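Long-range contacts in putative short-chain dehydrogenase/reductase (Burkholderia xenovorans, PDB 5JY1), which binds NAD and probably works as an oxidoreductase of the short-chain dehydrogenase/reductase family, possibly on 3-oxoacyl-[acyl-carrier-protein] substrates: residues I42-N47 / V68-T73; A99-P104 / L116-T121; T122-T127 / A169-L174. All blocks are in the same frame, centred on the assembly; numbering follows the deposited sequence. Where two conformers were deposited one is given.

Interaction 1: I42-N47 / V68-T73. With NAD (nicotinamide-adenine-dinucleotide), chain E.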
loop_
_atom_site.group_PDB
_atom_site.type_symbol
_atom_site.label_atom_id
_atom_site.label_comp_id
_atom_site.label_asym_id
_atom_site.label_seq_id
_atom_site.Cartn_x
_atom_site.Cartn_y
_atom_site.Cartn_z
ATOM N N ILE A 42 9.392 -15.391 28.442
ATOM C CA ILE A 42 8.251 -15.317 29.350
ATOM C C ILE A 42 6.992 -15.733 28.602
ATOM O O ILE A 42 6.638 -15.149 27.569
ATOM C CB ILE A 42 8.098 -13.910 29.938
ATOM C CG1 ILE A 42 9.309 -13.557 30.796
ATOM C CG2 ILE A 42 6.814 -13.834 30.780
ATOM C CD1 ILE A 42 9.428 -14.414 32.052
ATOM N N ILE A 43 6.306 -16.741 29.130
ATOM C CA ILE A 43 5.087 -17.271 28.521
ATOM C C ILE A 43 3.947 -16.529 29.208
ATOM O O ILE A 43 3.485 -16.917 30.280
ATOM C CB ILE A 43 4.978 -18.789 28.687
ATOM C CG1 ILE A 43 6.241 -19.494 28.165
ATOM C CG2 ILE A 43 3.734 -19.330 27.979
ATOM C CD1 ILE A 43 6.604 -19.155 26.721
ATOM N N ALA A 44 3.522 -15.419 28.603
ATOM C CA ALA A 44 2.521 -14.543 29.218
ATOM C C ALA A 44 1.142 -14.968 28.726
ATOM O O ALA A 44 0.598 -14.419 27.768
ATOM C CB ALA A 44 2.823 -13.083 28.904
ATOM N N GLU A 45 0.556 -15.944 29.422
ATOM C CA GLU A 45 -0.586 -16.711 28.941
ATOM C C GLU A 45 -1.647 -16.807 30.037
ATOM O O GLU A 45 -1.315 -16.950 31.217
ATOM C CB GLU A 45 -0.105 -18.116 28.497
ATOM C CG GLU A 45 -1.187 -19.140 28.229
ATOM C CD GLU A 45 -2.108 -18.745 27.101
ATOM O OE1 GLU A 45 -1.613 -18.467 25.981
ATOM O OE2 GLU A 45 -3.332 -18.704 27.340
ATOM N N ILE A 46 -2.927 -16.718 29.650
ATOM C CA ILE A 46 -4.006 -16.775 30.645
ATOM C C ILE A 46 -4.361 -18.218 31.017
ATOM O O ILE A 46 -4.798 -18.483 32.149
ATOM C CB ILE A 46 -5.240 -16.001 30.138
ATOM C CG1 ILE A 46 -6.227 -15.729 31.278
ATOM C CG2 ILE A 46 -5.923 -16.753 28.990
ATOM C CD1 ILE A 46 -7.288 -14.697 30.928
ATOM N N ASN A 47 -4.181 -19.160 30.091
ATOM C CA ASN A 47 -4.473 -20.569 30.332
ATOM C C ASN A 47 -3.280 -21.183 31.052
ATOM O O ASN A 47 -2.217 -21.378 30.453
ATOM C CB ASN A 47 -4.763 -21.283 29.012
ATOM C CG ASN A 47 -5.192 -22.736 29.201
ATOM O OD1 ASN A 47 -4.784 -23.411 30.147
ATOM N ND2 ASN A 47 -6.014 -23.224 28.281
ATOM N N VAL A 68 4.283 -17.011 33.212
ATOM C CA VAL A 68 3.731 -15.971 34.075
ATOM C C VAL A 68 2.274 -15.800 33.676
ATOM O O VAL A 68 1.985 -15.333 32.566
ATOM C CB VAL A 68 4.493 -14.643 33.953
ATOM C CG1 VAL A 68 3.889 -13.599 34.888
ATOM C CG2 VAL A 68 5.975 -14.852 34.272
ATOM N N LYS A 69 1.357 -16.202 34.559
ATOM C CA LYS A 69 -0.054 -16.044 34.246
ATOM C C LYS A 69 -0.353 -14.569 34.007
ATOM O O LYS A 69 -0.019 -13.711 34.834
ATOM C CB LYS A 69 -0.933 -16.611 35.367
ATOM C CG LYS A 69 -2.386 -16.776 34.941
ATOM C CD LYS A 69 -3.285 -17.238 36.092
ATOM C CE LYS A 69 -3.136 -18.725 36.378
ATOM N NZ LYS A 69 -3.968 -19.172 37.533
ATOM N N THR A 70 -0.970 -14.285 32.858
ATOM C CA THR A 70 -1.185 -12.930 32.364
ATOM C C THR A 70 -2.533 -12.861 31.667
ATOM O O THR A 70 -2.842 -13.712 30.828
ATOM C CB THR A 70 -0.078 -12.517 31.381
ATOM O OG1 THR A 70 1.199 -12.669 32.004
ATOM C CG2 THR A 70 -0.242 -11.065 30.950
ATOM N N ASP A 71 -3.322 -11.843 32.010
ATOM C CA ASP A 71 -4.593 -11.542 31.355
ATOM C C ASP A 71 -4.404 -10.204 30.651
ATOM O O ASP A 71 -4.389 -9.158 31.309
ATOM C CB ASP A 71 -5.729 -11.486 32.381
ATOM C CG ASP A 71 -7.097 -11.218 31.753
ATOM O OD1 ASP A 71 -7.170 -10.790 30.586
ATOM O OD2 ASP A 71 -8.118 -11.421 32.451
ATOM N N VAL A 72 -4.273 -10.233 29.318
ATOM C CA VAL A 72 -3.937 -9.023 28.568
ATOM C C VAL A 72 -5.120 -8.063 28.471
ATOM O O VAL A 72 -4.981 -6.975 27.907
ATOM C CB VAL A 72 -3.405 -9.348 27.158
ATOM C CG1 VAL A 72 -2.139 -10.217 27.247
ATOM C CG2 VAL A 72 -4.479 -10.013 26.303
ATOM N N THR A 73 -6.282 -8.441 29.014
ATOM C CA THR A 73 -7.359 -7.464 29.159
ATOM C C THR A 73 -7.174 -6.581 30.387
ATOM O O THR A 73 -7.970 -5.656 30.591
ATOM C CB THR A 73 -8.727 -8.157 29.218
ATOM O OG1 THR A 73 -8.837 -8.924 30.420
ATOM C CG2 THR A 73 -8.926 -9.073 28.011
HETATM P PA NAD E . -4.880 -19.035 19.029
HETATM O O1A NAD E . -6.360 -18.906 19.226
HETATM O O2A NAD E . -4.452 -20.402 18.516
HETATM O O5B NAD E . -4.056 -18.685 20.439
HETATM C C5B NAD E . -4.495 -17.580 21.148
HETATM C C4B NAD E . -3.719 -17.545 22.527
HETATM O O4B NAD E . -4.033 -16.456 23.143
HETATM C C3B NAD E . -4.246 -18.722 23.419
HETATM O O3B NAD E . -3.173 -19.408 23.987
HETATM C C2B NAD E . -5.079 -18.013 24.459
HETATM O O2B NAD E . -5.216 -18.847 25.709
HETATM C C1B NAD E . -4.391 -16.902 24.647
HETATM N N9A NAD E . -5.211 -15.870 25.256
HETATM C C8A NAD E . -6.499 -15.633 24.995
HETATM N N7A NAD E . -6.887 -14.625 25.749
HETATM C C5A NAD E . -5.840 -14.235 26.481
HETATM C C6A NAD E . -5.720 -13.224 27.437
HETATM N N6A NAD E . -6.603 -12.216 28.007
HETATM N N1A NAD E . -4.562 -13.027 28.037
HETATM C C2A NAD E . -3.484 -13.818 27.717
HETATM N N3A NAD E . -3.592 -14.807 26.797
HETATM C C4A NAD E . -4.799 -15.001 26.175
HETATM O O3 NAD E . -4.410 -17.853 17.976
HETATM P PN NAD E . -3.479 -17.982 16.642
HETATM O O1N NAD E . -4.304 -18.591 15.519
HETATM O O2N NAD E . -2.206 -18.821 16.855
HETATM O O5D NAD E . -3.101 -16.432 16.195
HETATM C C5D NAD E . -2.125 -15.718 16.951
HETATM C C4D NAD E . -1.989 -14.260 16.402
HETATM O O4D NAD E . -1.879 -14.274 15.074
HETATM C C3D NAD E . -3.279 -13.493 16.712
HETATM O O3D NAD E . -3.020 -12.201 16.993
HETATM C C2D NAD E . -4.077 -13.607 15.391
HETATM O O2D NAD E . -5.081 -12.510 15.379
HETATM C C1D NAD E . -3.147 -13.489 14.466
HETATM N N1N NAD E . -3.517 -14.122 13.209
HETATM C C2N NAD E . -3.449 -15.472 13.061
HETATM C C3N NAD E . -3.808 -16.079 11.855
HETATM C C7N NAD E . -3.742 -17.578 11.680
HETATM O O7N NAD E . -3.877 -18.082 10.576
HETATM N N7N NAD E . -3.527 -18.414 12.795
HETATM C C4N NAD E . -4.233 -15.300 10.809
HETATM C C5N NAD E . -4.296 -13.959 10.950
HETATM C C6N NAD E . -3.930 -13.356 12.162
#
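I43 with V68 and E45 with T70 form the two backbone hydrogen bonds that hold strands 40-45 and 64-69 side by side, a parallel pair at one edge of the Rossmann sheet joined by a beta-alpha-beta crossover through helix 48-60. V68 N gives to I43 O at 3.0 Å and T70 N to E45 O at 3.1 Å; the second donor stands well above its carbonyl plane, 64° out of it. CA-H groups of A44 and K69 add contacts to V68 O and E45 O.

The apolar contact beside these bonds joins I42 and V68, whose branch methyls, both CG2, meet at 3.7 Å. I46 and D71 lie side by side in a van der Waals contact of a methyl with a carboxylate, I46 CD1 being 3.6 Å from D71 CG, while I46 CG2 rests over one face of the adenine, 3.5 Å from NAD C4A.

The polar contacts hold the adenosine half of NAD. E45 bends at chi2 (62°), bringing its two oxygens to the two adenosine ribose hydroxyls, one to each: OE1 accepts from NAD O3B at 2.7 Å and also from G23 N, while OE2 takes a very short bond from O2B. An acidic residue here is the usual mark of NAD preference in this fold. On its anti lone pair OE2 also receives N47 N, 2.9 Å away, which steadies the carboxylate. At the adenine edge V72 N points almost straight at NAD N1A (3.1 Å, 172°), and N6A gives a weak bond to D71 OD1, the oxygen that closes an Asx turn by accepting T73 N and, from the same face, T73 OG1.

Interaction 2: A99-P104 / L116-T121. With NAD (nicotinamide-adenine-dinucleotide), chain E; EDO (1,2-ethanediol), chain G.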
loop_
_atom_site.group_PDB
_atom_site.type_symbol
_atom_site.label_atom_id
_atom_site.label_comp_id
_atom_site.label_asym_id
_atom_site.label_seq_id
_atom_site.Cartn_x
_atom_site.Cartn_y
_atom_site.Cartn_z
ATOM N N ALA A 99 -1.656 -12.502 21.669
ATOM C CA ALA A 99 -2.882 -13.060 22.232
ATOM C C ALA A 99 -4.116 -12.660 21.422
ATOM O O ALA A 99 -4.203 -11.559 20.875
ATOM C CB ALA A 99 -3.042 -12.607 23.686
ATOM N N PHE A 100 -5.096 -13.562 21.382
ATOM C CA PHE A 100 -6.281 -13.395 20.554
ATOM C C PHE A 100 -7.475 -14.082 21.211
ATOM O O PHE A 100 -7.335 -15.169 21.779
ATOM C CB PHE A 100 -6.017 -13.969 19.154
ATOM C CG PHE A 100 -7.256 -14.299 18.380
ATOM C CD1 PHE A 100 -7.974 -13.305 17.743
ATOM C CD2 PHE A 100 -7.685 -15.609 18.265
ATOM C CE1 PHE A 100 -9.109 -13.607 17.020
ATOM C CE2 PHE A 100 -8.824 -15.914 17.540
ATOM C CZ PHE A 100 -9.535 -14.912 16.922
ATOM N N VAL A 101 -8.639 -13.437 21.140
ATOM C CA VAL A 101 -9.908 -14.028 21.573
ATOM C C VAL A 101 -10.938 -13.821 20.468
ATOM O O VAL A 101 -11.165 -12.678 20.044
ATOM C CB VAL A 101 -10.411 -13.419 22.891
ATOM C CG1 VAL A 101 -11.766 -13.993 23.241
ATOM C CG2 VAL A 101 -9.426 -13.679 24.015
ATOM N N PRO A 102 -11.588 -14.875 19.982
ATOM C CA PRO A 102 -12.557 -14.711 18.895
ATOM C C PRO A 102 -13.909 -14.191 19.361
ATOM O O PRO A 102 -14.330 -14.397 20.502
ATOM C CB PRO A 102 -12.692 -16.133 18.337
ATOM C CG PRO A 102 -12.423 -17.009 19.520
ATOM C CD PRO A 102 -11.352 -16.295 20.307
ATOM N N THR A 103 -14.585 -13.498 18.448
ATOM C CA THR A 103 -15.999 -13.176 18.559
ATOM C C THR A 103 -16.780 -13.960 17.506
ATOM O O THR A 103 -16.189 -14.483 16.554
ATOM C CB THR A 103 -16.248 -11.669 18.372
ATOM O OG1 THR A 103 -15.767 -11.250 17.084
ATOM C CG2 THR A 103 -15.557 -10.870 19.468
ATOM N N PRO A 104 -18.105 -14.073 17.644
ATOM C CA PRO A 104 -18.881 -14.829 16.653
ATOM C C PRO A 104 -18.720 -14.279 15.241
ATOM O O PRO A 104 -18.682 -13.066 15.022
ATOM C CB PRO A 104 -20.321 -14.681 17.151
ATOM C CG PRO A 104 -20.184 -14.533 18.614
ATOM C CD PRO A 104 -18.937 -13.716 18.814
ATOM N N LEU A 116 -17.275 -5.516 19.548
ATOM C CA LEU A 116 -16.215 -4.580 19.175
ATOM C C LEU A 116 -15.400 -4.155 20.391
ATOM O O LEU A 116 -14.168 -4.077 20.332
ATOM C CB LEU A 116 -16.800 -3.352 18.475
ATOM C CG LEU A 116 -15.763 -2.296 18.078
ATOM C CD1 LEU A 116 -14.756 -2.878 17.090
ATOM C CD2 LEU A 116 -16.421 -1.049 17.481
ATOM N N GLU A 117 -16.070 -3.895 21.516
ATOM C CA GLU A 117 -15.335 -3.544 22.726
ATOM C C GLU A 117 -14.384 -4.663 23.142
ATOM O O GLU A 117 -13.224 -4.409 23.494
ATOM C CB GLU A 117 -16.322 -3.229 23.850
ATOM C CG GLU A 117 -15.660 -2.771 25.143
ATOM C CD GLU A 117 -16.672 -2.356 26.200
ATOM O OE1 GLU A 117 -17.892 -2.460 25.940
ATOM O OE2 GLU A 117 -16.243 -1.927 27.291
ATOM N N GLN A 118 -14.858 -5.911 23.109
ATOM C CA GLN A 118 -14.021 -7.032 23.520
ATOM C C GLN A 118 -12.825 -7.196 22.592
ATOM O O GLN A 118 -11.704 -7.462 23.047
ATOM C CB GLN A 118 -14.850 -8.313 23.552
ATOM C CG GLN A 118 -14.091 -9.536 24.016
ATOM C CD GLN A 118 -14.888 -10.805 23.823
ATOM O OE1 GLN A 118 -14.439 -11.738 23.157
ATOM N NE2 GLN A 118 -16.086 -10.846 24.398
ATOM N N THR A 119 -13.046 -7.044 21.283
ATOM C CA THR A 119 -11.951 -7.195 20.334
ATOM C C THR A 119 -10.962 -6.038 20.437
ATOM O O THR A 119 -9.748 -6.251 20.373
ATOM C CB THR A 119 -12.504 -7.322 18.914
ATOM O OG1 THR A 119 -13.294 -8.515 18.827
ATOM C CG2 THR A 119 -11.378 -7.422 17.923
ATOM N N LEU A 120 -11.454 -4.809 20.619
ATOM C CA LEU A 120 -10.547 -3.688 20.857
ATOM C C LEU A 120 -9.720 -3.907 22.121
ATOM O O LEU A 120 -8.524 -3.588 22.149
ATOM C CB LEU A 120 -11.336 -2.376 20.952
ATOM C CG LEU A 120 -11.899 -1.817 19.642
ATOM C CD1 LEU A 120 -12.827 -0.661 19.955
ATOM C CD2 LEU A 120 -10.790 -1.363 18.684
ATOM N N THR A 121 -10.324 -4.480 23.168
ATOM C CA THR A 121 -9.582 -4.714 24.407
ATOM C C THR A 121 -8.500 -5.775 24.219
ATOM O O THR A 121 -7.337 -5.554 24.578
ATOM C CB THR A 121 -10.529 -5.127 25.535
ATOM O OG1 THR A 121 -11.509 -4.101 25.754
ATOM C CG2 THR A 121 -9.744 -5.369 26.831
HETATM P PA NAD E . -4.880 -19.035 19.029
HETATM O O1A NAD E . -6.360 -18.906 19.226
HETATM O O2A NAD E . -4.452 -20.402 18.516
HETATM O O5B NAD E . -4.056 -18.685 20.439
HETATM C C5B NAD E . -4.495 -17.580 21.148
HETATM C C4B NAD E . -3.719 -17.545 22.527
HETATM O O4B NAD E . -4.033 -16.456 23.143
HETATM C C3B NAD E . -4.246 -18.722 23.419
HETATM O O3B NAD E . -3.173 -19.408 23.987
HETATM C C2B NAD E . -5.079 -18.013 24.459
HETATM O O2B NAD E . -5.216 -18.847 25.709
HETATM C C1B NAD E . -4.391 -16.902 24.647
HETATM N N9A NAD E . -5.211 -15.870 25.256
HETATM C C8A NAD E . -6.499 -15.633 24.995
HETATM N N7A NAD E . -6.887 -14.625 25.749
HETATM C C5A NAD E . -5.840 -14.235 26.481
HETATM C C6A NAD E . -5.720 -13.224 27.437
HETATM N N6A NAD E . -6.603 -12.216 28.007
HETATM N N1A NAD E . -4.562 -13.027 28.037
HETATM C C2A NAD E . -3.484 -13.818 27.717
HETATM N N3A NAD E . -3.592 -14.807 26.797
HETATM C C4A NAD E . -4.799 -15.001 26.175
HETATM O O3 NAD E . -4.410 -17.853 17.976
HETATM P PN NAD E . -3.479 -17.982 16.642
HETATM O O1N NAD E . -4.304 -18.591 15.519
HETATM O O2N NAD E . -2.206 -18.821 16.855
HETATM O O5D NAD E . -3.101 -16.432 16.195
HETATM C C5D NAD E . -2.125 -15.718 16.951
HETATM C C4D NAD E . -1.989 -14.260 16.402
HETATM O O4D NAD E . -1.879 -14.274 15.074
HETATM C C3D NAD E . -3.279 -13.493 16.712
HETATM O O3D NAD E . -3.020 -12.201 16.993
HETATM C C2D NAD E . -4.077 -13.607 15.391
HETATM O O2D NAD E . -5.081 -12.510 15.379
HETATM C C1D NAD E . -3.147 -13.489 14.466
HETATM N N1N NAD E . -3.517 -14.122 13.209
HETATM C C2N NAD E . -3.449 -15.472 13.061
HETATM C C3N NAD E . -3.808 -16.079 11.855
HETATM C C7N NAD E . -3.742 -17.578 11.680
HETATM O O7N NAD E . -3.877 -18.082 10.576
HETATM N N7N NAD E . -3.527 -18.414 12.795
HETATM C C4N NAD E . -4.233 -15.300 10.809
HETATM C C5N NAD E . -4.296 -13.959 10.950
HETATM C C6N NAD E . -3.930 -13.356 12.162
HETATM C C1 EDO G . -12.738 -13.134 15.705
HETATM O O1 EDO G . -12.840 -11.844 16.326
HETATM C C2 EDO G . -12.069 -12.997 14.341
HETATM O O2 EDO G . -11.466 -14.244 13.967
HETATM O O HOH W 1 -10.855 -10.745 18.275
HETATM O O HOH W 2 -12.146 -10.467 21.361
#
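T103 and V101 lean on T119 and Q118 where the loop that follows the fourth strand of the Rossmann fold, 94-97, passes the start of helix 113-141. The loop leaves from A99, which completes the Asn-Asn-Ala part of a signature known in this family, and F100 and V101 carry it along the cofactor.

The tight part is small. T103 CG2 comes to 3.3 Å from T119 OG1, the two side chains crossing at about a right angle. With chi1 at 59° the T103 hydroxyl sits between the backbone N and the carbonyl carbon, so that CG2 points to T119 while OG1 meets D163 and an ethanediol. Both threonine hydroxyls bond to D163, and T119 OG1 also to M115 O, so one carboxylate ties loop and helix together. V101 divides its branches: CG1 lies 3.5 Å from Q118 OE1, whereas CG2 reaches the imidazole edge of the adenine, 3.2 Å from NAD N7A. Apart from this loop-helix contact, A99 and F100 face the cofactor: A99 CB packs over the adenine face opposite to I46, and F100 presents its ring edge to the pyrophosphate, with NAD O1A in the ring plane.

Elsewhere the contact is loose and wet. Loop and helix share no direct hydrogen bond, and waters stand between them. One donates to V101 O at 2.6 Å, meets O1 of the ethanediol and reaches T119 OG1 only weakly. That ethanediol, probably from the crystallisation liquor, donates from O1 to T103 OG1 at 3.1 Å. E117 and L120 of the same helix pack on W125 of the second subunit. The other water joins the partners most directly, donating to V101 O at 2.8 Å and to Q118 OE1 at 3.2 Å.

Interaction 3: T122-T127 / A169-L174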
loop_
_atom_site.group_PDB
_atom_site.type_symbol
_atom_site.label_atom_id
_atom_site.label_comp_id
_atom_site.label_asym_id
_atom_site.label_seq_id
_atom_site.Cartn_x
_atom_site.Cartn_y
_atom_site.Cartn_z
ATOM N N THR A 122 -8.862 -6.938 23.660
ATOM C CA THR A 122 -7.918 -8.056 23.633
ATOM C C THR A 122 -6.835 -7.872 22.580
ATOM O O THR A 122 -5.731 -8.408 22.731
ATOM C CB THR A 122 -8.639 -9.389 23.396
ATOM O OG1 THR A 122 -9.260 -9.385 22.103
ATOM C CG2 THR A 122 -9.688 -9.638 24.461
ATOM N N SER A 123 -7.123 -7.140 21.508
ATOM C CA SER A 123 -6.113 -6.856 20.499
ATOM C C SER A 123 -5.455 -5.499 20.731
ATOM O O SER A 123 -4.261 -5.425 21.043
ATOM C CB SER A 123 -6.730 -6.933 19.094
ATOM O OG SER A 123 -7.132 -8.263 18.804
ATOM N N LEU A 124 -6.232 -4.420 20.649
ATOM C CA LEU A 124 -5.615 -3.099 20.563
ATOM C C LEU A 124 -5.119 -2.619 21.921
ATOM O O LEU A 124 -3.951 -2.246 22.060
ATOM C CB LEU A 124 -6.602 -2.098 19.958
ATOM C CG LEU A 124 -6.047 -0.710 19.659
ATOM C CD1 LEU A 124 -4.812 -0.814 18.772
ATOM C CD2 LEU A 124 -7.126 0.154 18.994
ATOM N N TRP A 125 -5.995 -2.599 22.933
ATOM C CA TRP A 125 -5.573 -2.135 24.251
ATOM C C TRP A 125 -4.460 -3.010 24.817
ATOM O O TRP A 125 -3.488 -2.503 25.398
ATOM C CB TRP A 125 -6.768 -2.107 25.199
ATOM C CG TRP A 125 -7.636 -0.893 25.007
ATOM C CD1 TRP A 125 -8.813 -0.818 24.314
ATOM C CD2 TRP A 125 -7.380 0.421 25.512
ATOM N NE1 TRP A 125 -9.310 0.474 24.360
ATOM C CE2 TRP A 125 -8.449 1.247 25.097
ATOM C CE3 TRP A 125 -6.355 0.977 26.291
ATOM C CZ2 TRP A 125 -8.525 2.602 25.440
ATOM C CZ3 TRP A 125 -6.422 2.317 26.617
ATOM C CH2 TRP A 125 -7.505 3.117 26.199
ATOM N N ALA A 126 -4.585 -4.325 24.659
ATOM C CA ALA A 126 -3.531 -5.221 25.132
ATOM C C ALA A 126 -2.178 -4.852 24.539
ATOM O O ALA A 126 -1.162 -4.855 25.245
ATOM C CB ALA A 126 -3.882 -6.664 24.784
ATOM N N THR A 127 -2.142 -4.568 23.231
ATOM C CA THR A 127 -0.898 -4.181 22.576
ATOM C C THR A 127 -0.401 -2.838 23.094
ATOM O O THR A 127 0.782 -2.683 23.417
ATOM C CB THR A 127 -1.115 -4.137 21.059
ATOM O OG1 THR A 127 -1.399 -5.457 20.584
ATOM C CG2 THR A 127 0.105 -3.604 20.341
ATOM N N ALA A 169 -6.526 -3.345 12.225
ATOM C CA ALA A 169 -6.085 -2.168 11.485
ATOM C C ALA A 169 -5.520 -1.112 12.431
ATOM O O ALA A 169 -4.485 -0.495 12.139
ATOM C CB ALA A 169 -7.246 -1.595 10.662
ATOM N N GLY A 170 -6.181 -0.894 13.572
ATOM C CA GLY A 170 -5.628 0.003 14.579
ATOM C C GLY A 170 -4.224 -0.387 15.007
ATOM O O GLY A 170 -3.369 0.477 15.233
ATOM N N ILE A 171 -3.963 -1.695 15.107
ATOM C CA ILE A 171 -2.630 -2.180 15.477
ATOM C C ILE A 171 -1.579 -1.662 14.503
ATOM O O ILE A 171 -0.461 -1.310 14.896
ATOM C CB ILE A 171 -2.622 -3.720 15.537
ATOM C CG1 ILE A 171 -3.512 -4.225 16.669
ATOM C CG2 ILE A 171 -1.196 -4.246 15.699
ATOM C CD1 ILE A 171 -2.943 -3.960 18.037
ATOM N N VAL A 172 -1.912 -1.622 13.209
ATOM C CA VAL A 172 -0.956 -1.121 12.223
ATOM C C VAL A 172 -0.654 0.355 12.457
ATOM O O VAL A 172 0.506 0.784 12.391
ATOM C CB VAL A 172 -1.469 -1.379 10.793
ATOM C CG1 VAL A 172 -0.517 -0.761 9.774
ATOM C CG2 VAL A 172 -1.625 -2.874 10.545
ATOM N N GLY A 173 -1.685 1.157 12.736
ATOM C CA GLY A 173 -1.442 2.561 13.026
ATOM C C GLY A 173 -0.583 2.754 14.263
ATOM O O GLY A 173 0.302 3.613 14.288
ATOM N N LEU A 174 -0.825 1.943 15.300
ATOM C CA LEU A 174 -0.032 2.029 16.524
ATOM C C LEU A 174 1.410 1.599 16.272
ATOM O O LEU A 174 2.349 2.220 16.788
ATOM C CB LEU A 174 -0.682 1.168 17.606
ATOM C CG LEU A 174 0.033 1.087 18.959
ATOM C CD1 LEU A 174 0.267 2.487 19.530
ATOM C CD2 LEU A 174 -0.785 0.224 19.922
#
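T127 meets I171 and L174 where helices 113-141 and 162-182 run side by side, the segment axes 9.4 Å apart and 21° from parallel. Both helices cover the same side of the Rossmann sheet; in classical short-chain dehydrogenases the equivalent pair joins its counterpart from a second subunit in a four-helix bundle.

T127 touches the other helix with every side-chain atom. I171 was modelled in two conformers, and the contacts of its CD1 given here hold for one of them. In that conformer T127 CB lies 3.5 Å from I171 CD1. With chi1 at -65°, OG1 falls beside the backbone N and turns back along its own helix, where it donates to S123 O at 2.9 Å, tilted 24° from the carbonyl plane. The oxygen of S123 also accepts T127 N, and the two donors arrive from opposite faces. This bond fixes the hydroxyl, which the same I171 conformer approaches with CD1 to 3.3 Å. CG2, anti to the backbone N, lies between I171 CD1 and L174 CD2, 4.0 Å from the latter; the T127 and L174 side chains slide past each other in opposite directions.

So placed, I171 CD1 lies in a hollow lined by the CB, oxygen and methyl of T127, by S123 O and by L124 CD1, the last at 3.7 Å. L124 CD1 also comes to 3.8 Å from the backbone carbon G170 C, so that the side chain rests directly on the glycine backbone. The wider pi-type turn at 122-125 belongs to this part of the helix.

On the sheet side, T127 and I171 touch N148 of strand 144-149, which lies between the two helices in the chain. L174 also leans on W128 and M131 of helix 113-141, and L124 and L174 both pack on T166 of the second subunit, whose A169 meets A169 of this chain.

Overall arrangement
Interactions 1 and 2 line the NAD site from the ends of three strands and the loops after them, whereas interaction 3 is buried among helices. Backbone hydrogen bonds and carboxylates dominate interaction 1, partly buried at the sheet margin; interaction 2 is a surface contact relying on water, with few direct touches; interaction 3 is almost wholly apolar. Interactions 2 and 3 share helix 113-141 and adjoin in it, L120 O and T121 O probably accepting W125 N and A126 N, and both reach the second subunit. T73 packs on T121 and T122, and V72 on A99 and A126, so the loop of interaction 1 rests on both other contacts.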